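Local coordinates for ParB-like N-terminal domain-containing protein (Pyrococcus furiosus, PDB 1VK1) that is of unproven function but probably binds ATP and acts as a kinase, pairing a ParB-like N-terminal domain with a domain related to L-serine kinase SerK, at residues A[52-57]-A[71-76]. Numbering follows the deposited sequence.
Sequences KPMLLA and HHRWAG. With PO4 (phosphate ion), chain B.
A helix-to-strand contact, carried by an arginine that hydrogen-bonds to a backbone carbonyl, links the first turn of helix 71-80 to the backbone just ahead of strand 54-58 in the ParB-like N-terminal domain. NH2 of R73 donates to the O of P53 at 3.0 Å; the N-H...O angle is 138° and the donor stands well above the carbonyl plane. NE of R73 also lies 3.0 Å from the O of K52. A bend at chi3 (-60°) turns the guanidinium toward these carbonyls, while NH2 also forms a salt bridge with D69, which probably offsets the charge. The extended K52 chain crosses R73 at about a right angle, its CD lying 3.7 Å from NH1 of R73 over the rim of one guanidinium face. Beside this, M54 curls back at chi2 and chi3, bringing CE to 3.8 Å from CB of W74 and SD alongside CB of R73; I67 of the neighbouring strand touches both M54 and W74. G70 to R73, Gly-His-His-Arg, match the GxxR signature of ParB/Srx-type domains; the helix starts at H71, and its N-terminus grips a phosphate ion, probably from the crystallisation liquor. N and ND1 of H71 both donate to phosphate O4, ND1 at 2.8 Å, and N and ND1 of H72 to phosphate O2, ND1 at 2.7 Å; G70 N adds another bond. Were R73 replaced by alanine, the P53 carbonyl would probably lose this donor and D69 its cationic mate. H29 and V33 backbone nitrogens hydrogen-bond to NE2 of H71 and H72 respectively, steadying both imidazoles with ND1 facing the anion.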
# COMPACT_ATOMS: atom_id res chain seq x y z
N LYS A 52 -9.99 -11.62 6.27
CA LYS A 52 -10.18 -10.44 5.44
C LYS A 52 -10.01 -10.84 3.98
O LYS A 52 -8.88 -11.09 3.54
CB LYS A 52 -9.17 -9.33 5.81
CG LYS A 52 -9.55 -7.97 5.27
CD LYS A 52 -8.61 -6.86 5.76
CE LYS A 52 -8.98 -5.51 5.12
NZ LYS A 52 -8.17 -4.37 5.69
N PRO A 53 -11.10 -10.89 3.20
CA PRO A 53 -11.00 -11.43 1.84
C PRO A 53 -10.12 -10.55 0.97
O PRO A 53 -10.04 -9.34 1.17
CB PRO A 53 -12.44 -11.40 1.33
CG PRO A 53 -13.10 -10.33 2.12
CD PRO A 53 -12.48 -10.42 3.51
N MET A 54 -9.46 -11.17 0.00
CA MET A 54 -8.84 -10.41 -1.06
C MET A 54 -9.90 -9.62 -1.79
O MET A 54 -11.03 -10.09 -1.92
CB MET A 54 -8.19 -11.36 -2.06
CG MET A 54 -7.08 -12.26 -1.51
SD MET A 54 -5.59 -11.34 -0.96
CE MET A 54 -5.13 -10.57 -2.54
N LEU A 55 -9.54 -8.45 -2.29
CA LEU A 55 -10.36 -7.75 -3.29
C LEU A 55 -9.62 -7.82 -4.60
O LEU A 55 -8.45 -7.44 -4.66
CB LEU A 55 -10.61 -6.27 -2.91
CG LEU A 55 -11.25 -6.05 -1.55
CD1 LEU A 55 -11.46 -4.54 -1.31
CD2 LEU A 55 -12.54 -6.83 -1.40
N LEU A 56 -10.32 -8.33 -5.62
CA LEU A 56 -9.74 -8.59 -6.92
C LEU A 56 -10.60 -7.99 -8.02
O LEU A 56 -11.79 -7.77 -7.84
CB LEU A 56 -9.68 -10.09 -7.19
CG LEU A 56 -8.90 -10.95 -6.19
CD1 LEU A 56 -8.99 -12.42 -6.65
CD2 LEU A 56 -7.47 -10.53 -6.06
N ALA A 57 -9.99 -7.78 -9.18
CA ALA A 57 -10.72 -7.39 -10.39
C ALA A 57 -10.10 -8.11 -11.57
O ALA A 57 -8.89 -8.17 -11.69
CB ALA A 57 -10.66 -5.90 -10.61
N HIS A 71 -2.25 -7.27 -0.98
CA HIS A 71 -0.92 -7.67 -1.40
C HIS A 71 -0.16 -8.44 -0.34
O HIS A 71 0.49 -9.44 -0.63
CB HIS A 71 -0.08 -6.45 -1.83
CG HIS A 71 -0.55 -5.80 -3.08
ND1 HIS A 71 -1.58 -4.88 -3.11
CD2 HIS A 71 -0.15 -5.95 -4.37
CE1 HIS A 71 -1.77 -4.49 -4.37
NE2 HIS A 71 -0.93 -5.14 -5.15
N HIS A 72 -0.21 -7.98 0.91
CA HIS A 72 0.53 -8.63 1.97
C HIS A 72 -0.07 -9.97 2.33
O HIS A 72 0.68 -10.92 2.64
CB HIS A 72 0.69 -7.71 3.18
CG HIS A 72 1.51 -6.49 2.88
ND1 HIS A 72 0.98 -5.36 2.32
CD2 HIS A 72 2.83 -6.27 3.01
CE1 HIS A 72 1.96 -4.48 2.15
NE2 HIS A 72 3.09 -5.01 2.57
N ARG A 73 -1.39 -10.08 2.27
CA ARG A 73 -2.08 -11.36 2.46
C ARG A 73 -1.74 -12.37 1.38
O ARG A 73 -1.39 -13.52 1.67
CB ARG A 73 -3.60 -11.12 2.53
CG ARG A 73 -4.00 -10.24 3.72
CD ARG A 73 -5.47 -10.12 4.04
NE ARG A 73 -6.35 -9.58 3.03
CZ ARG A 73 -6.57 -8.28 2.77
NH1 ARG A 73 -5.87 -7.30 3.34
NH2 ARG A 73 -7.47 -7.98 1.87
N TRP A 74 -1.78 -11.94 0.12
CA TRP A 74 -1.40 -12.80 -1.00
C TRP A 74 0.04 -13.25 -0.89
O TRP A 74 0.35 -14.45 -1.00
CB TRP A 74 -1.64 -12.03 -2.32
CG TRP A 74 -0.95 -12.56 -3.53
CD1 TRP A 74 -1.34 -13.59 -4.33
CD2 TRP A 74 0.21 -11.99 -4.14
NE1 TRP A 74 -0.45 -13.73 -5.38
CE2 TRP A 74 0.50 -12.75 -5.28
CE3 TRP A 74 1.04 -10.90 -3.84
CZ2 TRP A 74 1.59 -12.45 -6.12
CZ3 TRP A 74 2.11 -10.62 -4.66
CH2 TRP A 74 2.37 -11.38 -5.79
N ALA A 75 0.95 -12.31 -0.65
CA ALA A 75 2.35 -12.64 -0.61
C ALA A 75 2.67 -13.52 0.60
O ALA A 75 3.50 -14.42 0.51
CB ALA A 75 3.20 -11.36 -0.59
N GLY A 76 2.03 -13.26 1.74
CA GLY A 76 2.24 -14.08 2.92
C GLY A 76 1.75 -15.50 2.72
O GLY A 76 2.43 -16.46 3.09
P PO4 B . -1.98 -4.05 0.50
O1 PO4 B . -0.63 -3.40 -0.15
O2 PO4 B . -1.48 -5.30 1.33
O3 PO4 B . -2.59 -3.02 1.39
O4 PO4 B . -2.90 -4.48 -0.63